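Local coordinates for uncharacterized protein (Bacillus thuringiensis serovar kurstaki, PDB 4XE7) that probably polymerises into actin-like filaments that help segregate plasmid DNA, as ParM proteins do, and is seen here without bound nucleotide, at residues S295-R300 against F325-G330; G343-A348 against G377-R382. One frame throughout, in Å; residues are numbered along the deposited sequence.

In the fold
Interactions 1 and 2 lie at two levels of the part of the chain built around helices 265-279, 300-317 and 337-362. Interaction 1 sets the loop between helices 283-289 and 300-317 against strand 326-329; interaction 2 sets the first half of helix 337-362 against the short helix 378-381, which follows strand 366-370 of the five-stranded sheet and helix 372-376. They come in series along the chain, with centres about 20 Å apart. Phe325, at the start of the 325-330 segment, joins them: its CZ packs 3.5 Å from Met344 CE. Apolar packing thus continues from the two-stranded sheet to helix 337-362, all within one chain.

Interaction 1: residues S295-R300 against F325-G330; sequences SPFKTR and FSVKWG
Ser295 meets Trp329 through its backbone, with CA 3.5 Å from CZ2 at the six-membered end of the indole, while its carbonyl carbon lies above the same ring system, displaced toward the rim. Pro296 follows and carries most of the contact. Pro296 CD stands 3.7 Å from the centroid of the six-membered ring of Trp329, only 9° off the ring normal, a CH-pi contact made squarely over the face. On the other flank of the pyrrolidine, Pro296 CB reaches Trp329 CG at 3.7 Å, so the proline lies across the indole from its benzene half to the root of the pyrrole half. With CG anti to the backbone N (chi1 -168°) the indole extends out from the strand, and chi2 near 6° sets the turn of the ring that Pro296 meets. Pro296 CB also touches Val327 CG1 at 4.0 Å, bridging two residues on the same side of the strand. Phe297 then approaches Val327 from the opposite direction with the rim of its ring: Phe297 CE2 is 3.8 Å from Val327 CG2, and that methyl sits in the ring plane. No hydrogen bond crosses between the segments; shape and apolar contact hold them. Past Phe297 the loop turns into helix 300-317, with Thr299 as N-cap, its OG1 bonded to Asp302 N. Strand 326-329 forms a beta hairpin with strand 332-335, packed through Val327 and Trp329 against the loop, and helix 265-279 meets both sides, through Leu272 on Phe297 and through Phe279, which touches Val327 and stacks edge-to-face with Trp329.

Interaction 2: residues G343-A348 against G377-R382; sequences GMLKYA and GYAGLR
Met344 and Gly377 bring the two backbones to 5.1 Å between CA atoms, where a turn of helix in 343-348 meets the start of helix 378-381. Gly377 is at once the first residue to leave the preceding helix and the N-cap of the next, and its O accepts a hydrogen bond from Leu381 N at 2.8 Å. Small residues let the chains come this near. Ala348 directs its methyl at the short helix, where Ala348 CB rests 3.7 Å from Gly380 CA. With no side chain on Gly380 or Gly377, that methyl can settle on the one backbone and the Tyr347 ring edge can come up to the other. Leu345 adds the outer flank: with CG anti to the carbonyl carbon (chi1 -63°), Leu345 CD2 swings over the backbone of the short helix to lie 3.6 Å from Gly380 N, and it also brushes the methyl of Ala379. Tyr347 closes another side, Gly377 CA lying near the ring plane and 3.9 Å from Tyr347 CD2. The same ring makes edge-to-face pairs with Tyr267 and Phe376. Leu381 completes the fit, its CG 4.4 Å from Ala348 CB. Met344 faces Gly377 through its backbone O, while its side chain packs on Val308 of helix 300-317. No polar bond links the two segments; the backbone groups at the interface are engaged largely within their own helices, as in Ala348 N to Met344 O. Attraction across the contact is therefore chiefly van der Waals, and its closeness probably owes most to Gly377, Gly380 and Ala348, which keep the facing surfaces low.

Interaction 1: residues S295-R300 against F325-G330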
loop_
_atom_site.group_PDB
_atom_site.type_symbol
_atom_site.label_atom_id
_atom_site.label_comp_id
_atom_site.label_asym_id
_atom_site.label_seq_id
_atom_site.Cartn_x
_atom_site.Cartn_y
_atom_site.Cartn_z
ATOM N N SER A 295 11.868 -23.888 -12.836
ATOM C CA SER A 295 10.784 -23.273 -13.592
ATOM C C SER A 295 11.105 -21.802 -13.845
ATOM O O SER A 295 11.945 -21.240 -13.164
ATOM C CB SER A 295 9.462 -23.415 -12.830
ATOM O OG SER A 295 9.464 -22.618 -11.663
ATOM N N PRO A 296 10.446 -21.176 -14.836
ATOM C CA PRO A 296 10.914 -19.840 -15.225
ATOM C C PRO A 296 10.623 -18.692 -14.243
ATOM O O PRO A 296 11.207 -17.624 -14.434
ATOM C CB PRO A 296 10.197 -19.593 -16.558
ATOM C CG PRO A 296 9.039 -20.553 -16.576
ATOM C CD PRO A 296 9.493 -21.746 -15.807
ATOM N N PHE A 297 9.767 -18.884 -13.235
ATOM C CA PHE A 297 9.475 -17.811 -12.274
ATOM C C PHE A 297 9.762 -18.251 -10.849
ATOM O O PHE A 297 9.581 -19.412 -10.518
ATOM C CB PHE A 297 8.007 -17.347 -12.383
ATOM C CG PHE A 297 7.700 -16.676 -13.676
ATOM C CD1 PHE A 297 8.024 -15.342 -13.864
ATOM C CD2 PHE A 297 7.168 -17.388 -14.720
ATOM C CE1 PHE A 297 7.781 -14.722 -15.066
ATOM C CE2 PHE A 297 6.921 -16.778 -15.921
ATOM C CZ PHE A 297 7.232 -15.441 -16.099
ATOM N N LYS A 298 10.185 -17.304 -10.016
ATOM C CA LYS A 298 10.579 -17.565 -8.635
ATOM C C LYS A 298 9.394 -17.689 -7.694
ATOM O O LYS A 298 9.322 -18.606 -6.873
ATOM C CB LYS A 298 11.488 -16.438 -8.135
ATOM C CG LYS A 298 12.964 -16.602 -8.466
ATOM C CD LYS A 298 13.375 -18.066 -8.550
ATOM C CE LYS A 298 14.520 -18.360 -7.572
ATOM N NZ LYS A 298 15.686 -17.436 -7.742
ATOM N N THR A 299 8.477 -16.740 -7.812
ATOM C CA THR A 299 7.351 -16.598 -6.896
ATOM C C THR A 299 6.167 -16.093 -7.700
ATOM O O THR A 299 6.334 -15.733 -8.875
ATOM C CB THR A 299 7.639 -15.594 -5.761
ATOM O OG1 THR A 299 7.827 -14.292 -6.335
ATOM C CG2 THR A 299 8.878 -15.985 -4.954
ATOM N N ARG A 300 4.994 -16.028 -7.077
ATOM C CA ARG A 300 3.822 -15.448 -7.726
ATOM C C ARG A 300 4.055 -13.973 -7.997
ATOM O O ARG A 300 3.560 -13.423 -8.985
ATOM C CB ARG A 300 2.566 -15.616 -6.874
ATOM C CG ARG A 300 2.300 -17.041 -6.424
ATOM C CD ARG A 300 1.054 -17.094 -5.547
ATOM N NE ARG A 300 0.751 -18.450 -5.105
ATOM C CZ ARG A 300 0.719 -18.835 -3.832
ATOM N NH1 ARG A 300 0.958 -17.960 -2.865
ATOM N NH2 ARG A 300 0.432 -20.093 -3.525
ATOM N N PHE A 325 1.527 -12.308 -23.687
ATOM C CA PHE A 325 2.379 -12.703 -22.574
ATOM C C PHE A 325 3.483 -13.648 -23.076
ATOM O O PHE A 325 3.241 -14.807 -23.443
ATOM C CB PHE A 325 1.553 -13.326 -21.463
ATOM C CG PHE A 325 0.481 -12.416 -20.953
ATOM C CD1 PHE A 325 0.749 -11.492 -19.950
ATOM C CD2 PHE A 325 -0.786 -12.438 -21.517
ATOM C CE1 PHE A 325 -0.235 -10.635 -19.499
ATOM C CE2 PHE A 325 -1.788 -11.579 -21.056
ATOM C CZ PHE A 325 -1.515 -10.683 -20.054
ATOM N N SER A 326 4.694 -13.120 -23.111
ATOM C CA SER A 326 5.838 -13.852 -23.626
ATOM C C SER A 326 6.855 -14.056 -22.527
ATOM O O SER A 326 7.358 -13.095 -21.946
ATOM C CB SER A 326 6.465 -13.111 -24.806
ATOM O OG SER A 326 7.807 -13.511 -24.996
ATOM N N VAL A 327 7.147 -15.315 -22.238
ATOM C CA VAL A 327 8.075 -15.665 -21.171
ATOM C C VAL A 327 9.429 -16.038 -21.753
ATOM O O VAL A 327 9.495 -16.768 -22.746
ATOM C CB VAL A 327 7.526 -16.836 -20.343
ATOM C CG1 VAL A 327 8.556 -17.325 -19.346
ATOM C CG2 VAL A 327 6.230 -16.423 -19.651
ATOM N N LYS A 328 10.507 -15.520 -21.160
ATOM C CA LYS A 328 11.840 -15.953 -21.544
ATOM C C LYS A 328 12.417 -16.788 -20.412
ATOM O O LYS A 328 12.507 -16.325 -19.279
ATOM C CB LYS A 328 12.756 -14.768 -21.854
ATOM C CG LYS A 328 14.026 -15.185 -22.586
ATOM C CD LYS A 328 14.972 -14.017 -22.878
ATOM C CE LYS A 328 15.927 -13.738 -21.717
ATOM N NZ LYS A 328 17.037 -12.808 -22.092
ATOM N N TRP A 329 12.761 -18.033 -20.721
ATOM C CA TRP A 329 13.403 -18.930 -19.772
ATOM C C TRP A 329 14.808 -19.228 -20.313
ATOM O O TRP A 329 14.981 -19.980 -21.283
ATOM C CB TRP A 329 12.575 -20.210 -19.583
ATOM C CG TRP A 329 13.006 -21.052 -18.424
ATOM C CD1 TRP A 329 13.950 -20.741 -17.492
ATOM C CD2 TRP A 329 12.506 -22.346 -18.074
ATOM N NE1 TRP A 329 14.066 -21.758 -16.575
ATOM C CE2 TRP A 329 13.202 -22.761 -16.917
ATOM C CE3 TRP A 329 11.542 -23.199 -18.626
ATOM C CZ2 TRP A 329 12.960 -23.994 -16.299
ATOM C CZ3 TRP A 329 11.315 -24.431 -18.018
ATOM C CH2 TRP A 329 12.017 -24.810 -16.862
ATOM N N GLY A 330 15.813 -18.606 -19.709
ATOM C CA GLY A 330 17.137 -18.602 -20.305
ATOM C C GLY A 330 16.984 -17.966 -21.673
ATOM O O GLY A 330 16.304 -16.953 -21.798
#

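Interaction 2: residues G343-A348 against G377-R382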
loop_
_atom_site.group_PDB
_atom_site.type_symbol
_atom_site.label_atom_id
_atom_site.label_comp_id
_atom_site.label_asym_id
_atom_site.label_seq_id
_atom_site.Cartn_x
_atom_site.Cartn_y
_atom_site.Cartn_z
ATOM N N GLY A 343 -6.291 -18.427 -17.141
ATOM C CA GLY A 343 -6.327 -18.283 -15.700
ATOM C C GLY A 343 -6.907 -16.938 -15.293
ATOM O O GLY A 343 -7.681 -16.870 -14.337
ATOM N N MET A 344 -6.542 -15.868 -16.009
ATOM C CA MET A 344 -7.129 -14.546 -15.745
ATOM C C MET A 344 -8.672 -14.540 -15.878
ATOM O O MET A 344 -9.380 -13.958 -15.066
ATOM C CB MET A 344 -6.549 -13.498 -16.694
ATOM C CG MET A 344 -5.113 -13.086 -16.449
ATOM S SD MET A 344 -4.551 -11.951 -17.743
ATOM C CE MET A 344 -3.099 -11.274 -16.935
ATOM N N LEU A 345 -9.196 -15.178 -16.919
ATOM C CA LEU A 345 -10.626 -15.086 -17.182
ATOM C C LEU A 345 -11.403 -16.057 -16.302
ATOM O O LEU A 345 -12.545 -15.779 -15.926
ATOM C CB LEU A 345 -10.921 -15.338 -18.660
ATOM C CG LEU A 345 -10.307 -14.299 -19.587
ATOM C CD1 LEU A 345 -10.546 -14.682 -21.044
ATOM C CD2 LEU A 345 -10.894 -12.934 -19.292
ATOM N N LYS A 346 -10.788 -17.195 -15.982
ATOM C CA LYS A 346 -11.367 -18.122 -15.010
ATOM C C LYS A 346 -11.535 -17.410 -13.657
ATOM O O LYS A 346 -12.590 -17.477 -13.004
ATOM C CB LYS A 346 -10.480 -19.361 -14.876
ATOM C CG LYS A 346 -11.077 -20.498 -14.084
ATOM C CD LYS A 346 -10.551 -21.838 -14.589
ATOM C CE LYS A 346 -9.036 -21.915 -14.521
ATOM N NZ LYS A 346 -8.493 -22.957 -15.449
ATOM N N TYR A 347 -10.493 -16.691 -13.260
ATOM C CA TYR A 347 -10.545 -15.884 -12.043
ATOM C C TYR A 347 -11.598 -14.772 -12.145
ATOM O O TYR A 347 -12.358 -14.534 -11.204
ATOM C CB TYR A 347 -9.161 -15.287 -11.749
ATOM C CG TYR A 347 -9.177 -14.279 -10.614
ATOM C CD1 TYR A 347 -9.211 -14.694 -9.282
ATOM C CD2 TYR A 347 -9.144 -12.920 -10.872
ATOM C CE1 TYR A 347 -9.207 -13.765 -8.239
ATOM C CE2 TYR A 347 -9.149 -11.990 -9.841
ATOM C CZ TYR A 347 -9.185 -12.420 -8.526
ATOM O OH TYR A 347 -9.201 -11.491 -7.502
ATOM N N ALA A 348 -11.630 -14.084 -13.286
ATOM C CA ALA A 348 -12.624 -13.020 -13.512
ATOM C C ALA A 348 -14.067 -13.522 -13.379
ATOM O O ALA A 348 -14.908 -12.879 -12.768
ATOM C CB ALA A 348 -12.431 -12.402 -14.871
ATOM N N GLY A 377 -7.124 -9.847 -12.835
ATOM C CA GLY A 377 -8.379 -10.198 -13.498
ATOM C C GLY A 377 -8.928 -9.135 -14.424
ATOM O O GLY A 377 -10.050 -9.261 -14.924
ATOM N N TYR A 378 -8.125 -8.105 -14.681
ATOM C CA TYR A 378 -8.565 -6.950 -15.464
ATOM C C TYR A 378 -9.195 -7.319 -16.821
ATOM O O TYR A 378 -10.206 -6.736 -17.198
ATOM C CB TYR A 378 -7.397 -5.965 -15.684
ATOM C CG TYR A 378 -7.832 -4.683 -16.382
ATOM C CD1 TYR A 378 -7.712 -4.535 -17.758
ATOM C CD2 TYR A 378 -8.394 -3.634 -15.662
ATOM C CE1 TYR A 378 -8.143 -3.353 -18.407
ATOM C CE2 TYR A 378 -8.818 -2.468 -16.290
ATOM C CZ TYR A 378 -8.683 -2.331 -17.663
ATOM O OH TYR A 378 -9.105 -1.170 -18.284
ATOM N N ALA A 379 -8.609 -8.268 -17.552
ATOM C CA ALA A 379 -9.105 -8.578 -18.896
ATOM C C ALA A 379 -10.571 -8.983 -18.897
ATOM O O ALA A 379 -11.304 -8.672 -19.829
ATOM C CB ALA A 379 -8.254 -9.685 -19.543
ATOM N N GLY A 380 -11.003 -9.661 -17.842
ATOM C CA GLY A 380 -12.403 -10.026 -17.706
ATOM C C GLY A 380 -13.226 -9.031 -16.890
ATOM O O GLY A 380 -14.328 -8.639 -17.298
ATOM N N LEU A 381 -12.686 -8.599 -15.752
ATOM C CA LEU A 381 -13.431 -7.716 -14.845
ATOM C C LEU A 381 -13.894 -6.442 -15.537
ATOM O O LEU A 381 -14.975 -5.931 -15.241
ATOM C CB LEU A 381 -12.577 -7.364 -13.619
ATOM C CG LEU A 381 -12.270 -8.552 -12.709
ATOM C CD1 LEU A 381 -11.164 -8.217 -11.696
ATOM C CD2 LEU A 381 -13.522 -8.996 -12.001
ATOM N N ARG A 382 -13.100 -5.923 -16.466
ATOM C CA ARG A 382 -13.504 -4.666 -17.122
ATOM C C ARG A 382 -14.838 -4.772 -17.876
ATOM O O ARG A 382 -15.497 -3.768 -18.091
ATOM C CB ARG A 382 -12.416 -4.176 -18.078
ATOM C CG ARG A 382 -12.233 -5.071 -19.253
ATOM C CD ARG A 382 -11.168 -4.538 -20.153
ATOM N NE ARG A 382 -10.920 -5.457 -21.253
ATOM C CZ ARG A 382 -10.016 -5.234 -22.192
ATOM N NH1 ARG A 382 -9.293 -4.125 -22.137
ATOM N NH2 ARG A 382 -9.843 -6.104 -23.173
#